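Local atomic coordinates of kinesin-like protein KIF19 (Mus musculus, PDB entry 5GSZ), a protein that moves toward microtubule plus ends as a kinesin-8 motor and depolymerizes microtubules at ciliary tips, thereby regulating the length of motile cilia. Residues 15-20 against 75-80; 112-117 against 122-127; 148-153 against 201-206. One frame throughout, in Å; residues are numbered along the deposited sequence.

Interaction 1 of 3, residues 15-20 against 75-80; sequences ALRVRP and ATQEMV. With ADP (adenosine-5'-diphosphate), chain B.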
# COMPACT_ATOMS: atom_id res chain seq x y z
N ALA A 15 -1.31 -5.07 -9.14
CA ALA A 15 -2.51 -5.88 -9.05
C ALA A 15 -3.71 -4.93 -9.06
O ALA A 15 -3.59 -3.78 -8.62
CB ALA A 15 -2.50 -6.75 -7.79
N LEU A 16 -4.86 -5.40 -9.55
CA LEU A 16 -6.07 -4.60 -9.44
C LEU A 16 -7.17 -5.41 -8.78
O LEU A 16 -7.46 -6.53 -9.20
CB LEU A 16 -6.57 -4.07 -10.79
CG LEU A 16 -7.60 -2.97 -10.46
CD1 LEU A 16 -7.31 -1.64 -11.16
CD2 LEU A 16 -9.05 -3.41 -10.67
N ARG A 17 -7.78 -4.82 -7.74
CA ARG A 17 -8.88 -5.43 -7.01
C ARG A 17 -10.16 -4.63 -7.21
O ARG A 17 -10.20 -3.43 -6.92
CB ARG A 17 -8.58 -5.53 -5.52
CG ARG A 17 -9.57 -6.37 -4.75
CD ARG A 17 -9.05 -6.61 -3.37
NE ARG A 17 -9.83 -7.59 -2.65
CZ ARG A 17 -9.54 -7.98 -1.43
NH1 ARG A 17 -8.50 -7.46 -0.80
NH2 ARG A 17 -10.30 -8.89 -0.82
N VAL A 18 -11.21 -5.31 -7.67
CA VAL A 18 -12.56 -4.75 -7.75
C VAL A 18 -13.34 -5.19 -6.52
O VAL A 18 -13.52 -6.40 -6.29
CB VAL A 18 -13.26 -5.20 -9.03
CG1 VAL A 18 -14.50 -4.35 -9.24
CG2 VAL A 18 -12.30 -5.15 -10.23
N ARG A 19 -13.79 -4.24 -5.72
CA ARG A 19 -14.62 -4.66 -4.61
C ARG A 19 -16.03 -4.90 -5.11
O ARG A 19 -16.40 -4.39 -6.17
CB ARG A 19 -14.61 -3.61 -3.51
CG ARG A 19 -15.15 -2.27 -3.94
CD ARG A 19 -15.33 -1.39 -2.73
NE ARG A 19 -15.89 -0.07 -3.04
CZ ARG A 19 -17.14 0.13 -3.46
NH1 ARG A 19 -17.96 -0.89 -3.66
NH2 ARG A 19 -17.58 1.37 -3.70
N PRO A 20 -16.83 -5.68 -4.40
CA PRO A 20 -18.25 -5.78 -4.78
C PRO A 20 -18.92 -4.42 -4.76
O PRO A 20 -18.53 -3.52 -4.01
CB PRO A 20 -18.84 -6.70 -3.70
CG PRO A 20 -17.66 -7.44 -3.16
CD PRO A 20 -16.50 -6.52 -3.25
N ALA A 75 -12.56 -13.45 -5.37
CA ALA A 75 -11.34 -13.71 -4.62
C ALA A 75 -11.58 -13.56 -3.12
O ALA A 75 -12.32 -12.68 -2.68
CB ALA A 75 -10.22 -12.78 -5.07
N THR A 76 -10.95 -14.43 -2.34
CA THR A 76 -11.01 -14.30 -0.90
C THR A 76 -9.83 -13.47 -0.40
O THR A 76 -8.91 -13.14 -1.15
CB THR A 76 -11.02 -15.68 -0.24
OG1 THR A 76 -9.68 -16.18 -0.18
CG2 THR A 76 -11.86 -16.64 -1.06
N GLN A 77 -9.85 -13.14 0.89
CA GLN A 77 -8.70 -12.48 1.47
C GLN A 77 -7.43 -13.31 1.28
O GLN A 77 -6.42 -12.81 0.79
CB GLN A 77 -8.96 -12.16 2.95
CG GLN A 77 -10.02 -11.06 3.16
CD GLN A 77 -9.50 -9.64 2.93
OE1 GLN A 77 -9.15 -9.25 1.82
NE2 GLN A 77 -9.50 -8.84 4.00
N GLU A 78 -7.48 -14.61 1.60
CA GLU A 78 -6.26 -15.41 1.47
C GLU A 78 -5.79 -15.55 0.03
O GLU A 78 -4.59 -15.70 -0.21
CB GLU A 78 -6.42 -16.81 2.07
CG GLU A 78 -5.87 -16.94 3.51
CD GLU A 78 -4.42 -17.42 3.61
OE1 GLU A 78 -3.87 -17.44 4.74
OE2 GLU A 78 -3.84 -17.82 2.57
N MET A 79 -6.70 -15.51 -0.94
CA MET A 79 -6.26 -15.63 -2.32
C MET A 79 -5.54 -14.37 -2.77
O MET A 79 -4.54 -14.43 -3.50
CB MET A 79 -7.44 -15.92 -3.23
CG MET A 79 -8.22 -17.17 -2.89
SD MET A 79 -9.61 -17.36 -4.02
CE MET A 79 -10.35 -18.85 -3.33
N VAL A 80 -6.05 -13.21 -2.34
CA VAL A 80 -5.35 -11.96 -2.58
C VAL A 80 -3.96 -12.01 -1.96
O VAL A 80 -2.97 -11.62 -2.59
CB VAL A 80 -6.17 -10.77 -2.06
CG1 VAL A 80 -5.27 -9.57 -1.82
CG2 VAL A 80 -7.24 -10.40 -3.06
PB ADP B . -10.57 2.48 1.76
O1B ADP B . -9.70 1.87 2.83
O2B ADP B . -9.90 2.41 0.41
O3B ADP B . -11.20 3.80 2.14
PA ADP B . -12.28 0.58 2.90
O1A ADP B . -11.77 -0.81 2.67
O2A ADP B . -11.97 1.35 4.16
O3A ADP B . -11.87 1.52 1.65
O5' ADP B . -13.89 0.60 2.88
C5' ADP B . -14.69 -0.14 1.98
C4' ADP B . -15.84 -0.71 2.78
O4' ADP B . -16.30 -1.85 2.06
C3' ADP B . -15.32 -1.23 4.08
O3' ADP B . -16.44 -1.31 4.96
C2' ADP B . -14.81 -2.62 3.74
O2' ADP B . -14.99 -3.52 4.84
C1' ADP B . -15.68 -3.04 2.56
N9 ADP B . -14.90 -3.66 1.47
C8 ADP B . -13.90 -3.09 0.77
N7 ADP B . -13.39 -3.93 -0.18
C5 ADP B . -14.08 -5.08 -0.07
C6 ADP B . -14.04 -6.38 -0.75
N6 ADP B . -13.16 -6.61 -1.75
N1 ADP B . -14.92 -7.31 -0.34
C2 ADP B . -15.81 -7.08 0.65
N3 ADP B . -15.88 -5.92 1.32
C4 ADP B . -15.06 -4.90 1.01

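Interaction 2 of 3, residues 112-117 against 122-127; sequences YTMLGT and GIYVRT. With ADP (adenosine-5'-diphosphate), chain B.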
# COMPACT_ATOMS: atom_id res chain seq x y z
N TYR A 112 -9.47 -2.55 3.77
CA TYR A 112 -9.93 -3.93 3.78
C TYR A 112 -8.86 -4.90 3.28
O TYR A 112 -8.64 -5.96 3.89
CB TYR A 112 -11.22 -4.07 2.95
CG TYR A 112 -11.78 -5.48 2.91
CD1 TYR A 112 -12.64 -5.93 3.91
CD2 TYR A 112 -11.45 -6.36 1.88
CE1 TYR A 112 -13.16 -7.22 3.88
CE2 TYR A 112 -11.96 -7.65 1.85
CZ TYR A 112 -12.82 -8.07 2.86
OH TYR A 112 -13.33 -9.34 2.84
N THR A 113 -8.19 -4.56 2.17
CA THR A 113 -7.11 -5.40 1.65
C THR A 113 -5.96 -5.54 2.65
O THR A 113 -5.44 -6.64 2.83
CB THR A 113 -6.58 -4.85 0.33
OG1 THR A 113 -7.47 -5.19 -0.73
CG2 THR A 113 -5.18 -5.43 0.00
N MET A 114 -5.57 -4.44 3.31
CA MET A 114 -4.37 -4.42 4.16
C MET A 114 -4.63 -4.91 5.59
O MET A 114 -3.92 -5.80 6.07
CB MET A 114 -3.75 -3.02 4.21
CG MET A 114 -3.29 -2.54 2.85
SD MET A 114 -2.30 -3.74 1.92
CE MET A 114 -0.68 -3.60 2.69
N LEU A 115 -5.63 -4.33 6.27
CA LEU A 115 -6.00 -4.74 7.62
C LEU A 115 -7.09 -5.82 7.63
O LEU A 115 -7.00 -6.77 8.41
CB LEU A 115 -6.48 -3.52 8.41
CG LEU A 115 -7.08 -3.87 9.76
CD1 LEU A 115 -5.95 -4.25 10.67
CD2 LEU A 115 -7.80 -2.68 10.35
N GLY A 116 -8.10 -5.70 6.78
CA GLY A 116 -9.24 -6.60 6.81
C GLY A 116 -10.09 -6.38 8.04
O GLY A 116 -10.14 -5.30 8.62
N THR A 117 -10.77 -7.45 8.45
CA THR A 117 -11.63 -7.43 9.62
C THR A 117 -11.32 -8.65 10.48
O THR A 117 -10.63 -9.58 10.06
CB THR A 117 -13.11 -7.45 9.25
OG1 THR A 117 -13.42 -8.68 8.58
CG2 THR A 117 -13.46 -6.29 8.36
N GLY A 122 -6.73 -9.24 6.68
CA GLY A 122 -6.05 -8.92 5.43
C GLY A 122 -4.58 -9.27 5.33
O GLY A 122 -4.11 -10.27 5.87
N ILE A 123 -3.84 -8.42 4.61
CA ILE A 123 -2.47 -8.72 4.22
C ILE A 123 -1.52 -8.69 5.42
O ILE A 123 -0.62 -9.53 5.51
CB ILE A 123 -2.00 -7.74 3.13
CG1 ILE A 123 -2.72 -8.00 1.81
CG2 ILE A 123 -0.48 -7.82 2.94
CD1 ILE A 123 -2.53 -9.40 1.31
N TYR A 124 -1.67 -7.71 6.31
CA TYR A 124 -0.81 -7.58 7.49
C TYR A 124 -0.64 -8.91 8.22
O TYR A 124 0.45 -9.48 8.22
CB TYR A 124 -1.36 -6.56 8.50
CG TYR A 124 -1.41 -5.12 8.04
CD1 TYR A 124 -0.57 -4.62 7.05
CD2 TYR A 124 -2.31 -4.24 8.62
CE1 TYR A 124 -0.64 -3.27 6.66
CE2 TYR A 124 -2.38 -2.93 8.25
CZ TYR A 124 -1.55 -2.44 7.27
OH TYR A 124 -1.65 -1.10 6.92
N VAL A 125 -1.72 -9.41 8.82
CA VAL A 125 -1.59 -10.58 9.68
C VAL A 125 -1.24 -11.82 8.86
O VAL A 125 -0.47 -12.67 9.32
CB VAL A 125 -2.86 -10.79 10.54
CG1 VAL A 125 -3.22 -9.53 11.32
CG2 VAL A 125 -4.03 -11.19 9.70
N ARG A 126 -1.76 -11.94 7.65
CA ARG A 126 -1.40 -13.10 6.83
C ARG A 126 0.09 -13.11 6.54
O ARG A 126 0.74 -14.15 6.59
CB ARG A 126 -2.21 -13.14 5.53
CG ARG A 126 -3.66 -13.48 5.76
CD ARG A 126 -4.56 -13.24 4.57
NE ARG A 126 -5.64 -14.23 4.61
CZ ARG A 126 -6.76 -14.12 5.33
NH1 ARG A 126 -7.01 -13.05 6.06
NH2 ARG A 126 -7.64 -15.11 5.31
N THR A 127 0.65 -11.93 6.30
CA THR A 127 2.07 -11.83 6.03
C THR A 127 2.90 -12.01 7.30
O THR A 127 3.92 -12.71 7.27
CB THR A 127 2.38 -10.49 5.37
OG1 THR A 127 1.43 -10.26 4.32
CG2 THR A 127 3.77 -10.50 4.77
PB ADP B . -10.57 2.48 1.76
O1B ADP B . -9.70 1.87 2.83
O2B ADP B . -9.90 2.41 0.41
O3B ADP B . -11.20 3.80 2.14
PA ADP B . -12.28 0.58 2.90
O1A ADP B . -11.77 -0.81 2.67
O2A ADP B . -11.97 1.35 4.16
O3A ADP B . -11.87 1.52 1.65
O5' ADP B . -13.89 0.60 2.88
C5' ADP B . -14.69 -0.14 1.98
C4' ADP B . -15.84 -0.71 2.78
O4' ADP B . -16.30 -1.85 2.06
C3' ADP B . -15.32 -1.23 4.08
O3' ADP B . -16.44 -1.31 4.96
C2' ADP B . -14.81 -2.62 3.74
O2' ADP B . -14.99 -3.52 4.84
C1' ADP B . -15.68 -3.04 2.56
N9 ADP B . -14.90 -3.66 1.47
C8 ADP B . -13.90 -3.09 0.77
N7 ADP B . -13.39 -3.93 -0.18
C5 ADP B . -14.08 -5.08 -0.07
C6 ADP B . -14.04 -6.38 -0.75
N6 ADP B . -13.16 -6.61 -1.75
N1 ADP B . -14.92 -7.31 -0.34
C2 ADP B . -15.81 -7.08 0.65
N3 ADP B . -15.88 -5.92 1.32
C4 ADP B . -15.06 -4.90 1.01

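Interaction 3 of 3, residues 148-153 against 201-206; sequences MSYLEI and KGNRQR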
# COMPACT_ATOMS: atom_id res chain seq x y z
N MET A 148 8.17 -4.91 14.71
CA MET A 148 7.25 -4.20 13.82
C MET A 148 6.79 -2.90 14.45
O MET A 148 6.66 -2.80 15.67
CB MET A 148 6.02 -5.01 13.46
CG MET A 148 5.20 -5.40 14.64
SD MET A 148 3.67 -6.21 14.18
CE MET A 148 2.50 -4.87 14.30
N SER A 149 6.54 -1.91 13.61
CA SER A 149 5.98 -0.65 14.04
C SER A 149 4.80 -0.30 13.16
O SER A 149 4.65 -0.85 12.06
CB SER A 149 7.01 0.47 13.97
OG SER A 149 8.07 0.19 14.85
N TYR A 150 3.98 0.63 13.63
CA TYR A 150 2.77 1.00 12.90
C TYR A 150 2.53 2.49 13.13
O TYR A 150 2.18 2.90 14.23
CB TYR A 150 1.59 0.16 13.38
CG TYR A 150 0.35 0.23 12.54
CD1 TYR A 150 0.42 0.17 11.16
CD2 TYR A 150 -0.91 0.31 13.14
CE1 TYR A 150 -0.76 0.23 10.38
CE2 TYR A 150 -2.07 0.34 12.39
CZ TYR A 150 -1.99 0.30 11.01
OH TYR A 150 -3.14 0.34 10.28
N LEU A 151 2.72 3.29 12.08
CA LEU A 151 2.73 4.74 12.22
C LEU A 151 1.76 5.37 11.23
O LEU A 151 1.33 4.74 10.26
CB LEU A 151 4.16 5.28 12.03
CG LEU A 151 4.74 5.00 10.64
CD1 LEU A 151 4.95 6.28 9.86
CD2 LEU A 151 6.00 4.20 10.76
N GLU A 152 1.40 6.62 11.50
CA GLU A 152 0.67 7.44 10.54
C GLU A 152 1.58 8.51 9.97
O GLU A 152 2.47 9.01 10.66
CB GLU A 152 -0.54 8.12 11.18
CG GLU A 152 -1.50 8.76 10.19
CD GLU A 152 -2.64 9.46 10.89
OE1 GLU A 152 -2.36 10.25 11.82
OE2 GLU A 152 -3.82 9.17 10.54
N ILE A 153 1.36 8.84 8.70
CA ILE A 153 1.77 10.11 8.11
C ILE A 153 0.50 10.83 7.69
O ILE A 153 -0.26 10.34 6.84
CB ILE A 153 2.71 9.93 6.91
CG1 ILE A 153 3.76 8.86 7.20
CG2 ILE A 153 3.42 11.25 6.61
CD1 ILE A 153 4.57 8.51 5.98
N LYS A 201 -6.81 -1.56 17.04
CA LYS A 201 -6.86 -0.40 17.93
C LYS A 201 -5.96 0.73 17.43
O LYS A 201 -6.34 1.91 17.51
CB LYS A 201 -6.44 -0.81 19.34
N GLY A 202 -4.77 0.39 16.92
CA GLY A 202 -3.88 1.40 16.38
C GLY A 202 -4.47 2.10 15.17
O GLY A 202 -4.17 3.28 14.91
N ASN A 203 -5.30 1.40 14.41
CA ASN A 203 -5.98 2.00 13.28
C ASN A 203 -6.93 3.11 13.71
O ASN A 203 -7.13 4.09 12.98
CB ASN A 203 -6.73 0.91 12.52
CG ASN A 203 -6.83 1.19 11.06
OD1 ASN A 203 -5.88 1.69 10.45
ND2 ASN A 203 -7.98 0.90 10.48
N ARG A 204 -7.51 3.00 14.90
CA ARG A 204 -8.43 4.03 15.34
C ARG A 204 -7.73 5.27 15.88
O ARG A 204 -8.40 6.25 16.18
CB ARG A 204 -9.39 3.47 16.38
CG ARG A 204 -10.33 2.46 15.79
CD ARG A 204 -10.97 1.60 16.84
NE ARG A 204 -10.51 0.22 16.65
CZ ARG A 204 -11.14 -0.87 17.06
NH1 ARG A 204 -12.28 -0.76 17.68
NH2 ARG A 204 -10.64 -2.08 16.85
N GLN A 205 -6.41 5.27 15.99
CA GLN A 205 -5.70 6.49 16.35
C GLN A 205 -5.36 7.35 15.14
O GLN A 205 -4.89 8.48 15.32
CB GLN A 205 -4.44 6.14 17.14
CG GLN A 205 -4.70 5.06 18.16
CD GLN A 205 -5.87 5.40 19.05
OE1 GLN A 205 -5.91 6.48 19.65
NE2 GLN A 205 -6.86 4.51 19.10
N ARG A 206 -5.57 6.82 13.94
CA ARG A 206 -5.40 7.62 12.73
C ARG A 206 -6.25 8.88 12.79
O ARG A 206 -7.43 8.83 13.17
CB ARG A 206 -5.77 6.80 11.50
CG ARG A 206 -4.94 5.55 11.30
CD ARG A 206 -5.43 4.71 10.11
NE ARG A 206 -5.04 5.17 8.77
CZ ARG A 206 -5.28 4.44 7.67
NH1 ARG A 206 -5.90 3.27 7.80
NH2 ARG A 206 -4.91 4.86 6.46

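Interaction 1 of 3, residues 15-20 against 75-80
Arg17 reaches across to Gln77 and grips a single atom, OE1, with both terminal nitrogens of its guanidinium. NH2 makes the shorter and straighter bond (Arg17 NH2 to Gln77 OE1 2.9 Å, 159° at the hydrogen), while the Arg17 NH1 to Gln77 OE1 bond is 3.2 Å. The oxygen lies practically in the guanidinium plane, yet the amide is turned by 47° against it: NH1 approaches nearly along the C=O axis of Gln77 and NH2 comes from above the carbonyl plane. The fully extended Arg17 chain carries the guanidinium this far, and a bend at chi2 (-78°) brings the Gln77 amide round, although its CB points away from the strand. Val80 supplies the apolar part, placing CG2 over the centre of one guanidinium face, 3.7 Å from Arg17 CZ.

The strand side of the contact forms part of the ADP pocket, through Arg17, Arg19 and Pro20. Arg17 NE is 3.6 Å from ADP N6, and Pro20 CD sits 3.4 Å from ADP N1, on the face of the adenine opposite the Tyr112 ring; Arg19 CB meets the base at N7. Gln77 NE2 donates to Tyr112 O and Glu120 O, which fixes the amide's rotation. At the helix start, Thr76 is the N-cap and makes a capping box with Met79, whose N donates to Thr76 OG1. Helix 77-84 thus lies beside the nucleotide-facing end of strand 12-18, which runs between strands 69-71 and 315-323 in the central sheet, with Phe71 touching both Arg17 and Val80.

Interaction 2 of 3, residues 112-117 against 122-127
The helix of the P-loop, the phosphate-binding element of the kinesin motor domain, is joined here to the next helix, 123-136, by a short loop whose ends are tied together, Thr113 O and Met114 O accepting from Ile123 N and Tyr124 N. Both bonds lie in the carbonyl planes, and the one from Tyr124 N to Met114 O is nearly straight (3.0 Å, 174°). Gly122, the N-cap of the second helix, donates through N to Leu115 O from well above that carbonyl plane. Gly116 leaves the helical conformation with positive phi (70°) and turns the chain; the two glycines meet backbone to backbone, Gly116 CA lying 3.6 Å from Gly122 N.

Tyr124 covers the junction with its ring. Met114 O lies over one face, toward the rim, and Met114 CB makes a CH-pi contact over the same ring, 4.2 Å from its centroid. Bends at chi2 and chi3 fold the Met114 chain back, bringing SD against Ile123 CB and CE within 4.0 Å of Tyr124 CE1. Leu115 CB packs obliquely near Tyr124 CE2. Thr113 and Ile123 run side by side, CG2 to CG1, while Thr113 OG1 is hydrogen-bonded to His322.

At the other end, Tyr112 serves the nucleotide. With CG anti to the backbone N (chi1 -180°), its ring lies against a face of the adenine, Tyr112 CD2 being 3.5 Å from ADP C5, and Tyr112 N donates to the alpha-phosphate oxygen O1A of ADP at 3.1 Å.

Interaction 3 of 3, residues 148-153 against 201-206
Tyr150 and Glu152 project from the same face of one strand toward the end of helix 192-203, and each meets a different part of the chain there. The tightly packed part lies round the Tyr150 ring, whose CE2 is 4.1 Å from Gly202 C, a backbone approach made without an intervening side chain. A chi1 of -168° swings the ring away from its own backbone N and out toward the helix, far enough for Tyr150 OH to donate to Asn203 OD1 (3.1 Å), arriving from above the carbonyl plane. The same oxygen accepts from Arg206 NH1, also at 3.1 Å, so two donors grip the one amide oxygen. Glu152, extended beyond CG, lays OE2 against Arg206 CA and CB rather than its guanidinium: Glu152 OE2 and Arg206 NE are 4.5 Å apart, too far for a salt bridge. The carboxylate is instead bound by Arg159, Thr207 and Ser220, and the guanidinium by Asp250 and Ser220 O. These last two belong to the DLAGSE and SSRSH sequences of the kinesin switch regions, and Arg206 comes within about 4 Å of the magnesium ion, nearest atoms considered.

The solvent side is looser. Arg204 is exposed, and Gln205 leans back along its own turn, NE2 donating to Lys201 O. Helix 192-203 thus ends against strand 142-154, which is flanked in the central sheet by strands 220-232 and 157-160.

How the interactions relate
The three contacts follow one another along the motor domain without nesting or crossing. Interaction 1 closes a loop of 54 residues between the first strand and helix 77-84. Interaction 2 closes a turn with only four residues between its segments, just after the P-loop. Interaction 3 spans 47 residues, returning the end of helix 192-203 to strand 142-154. Interactions 1 and 2 touch each other and share ADP, the first beside the adenine, the second reaching from base to alpha-phosphate. Interaction 2 also meets interaction 3, through Leu115 against Asn203 and Tyr124 against Tyr150. Interactions 1 and 3, about 23 Å apart between centres, do not touch but reach the same central sheet.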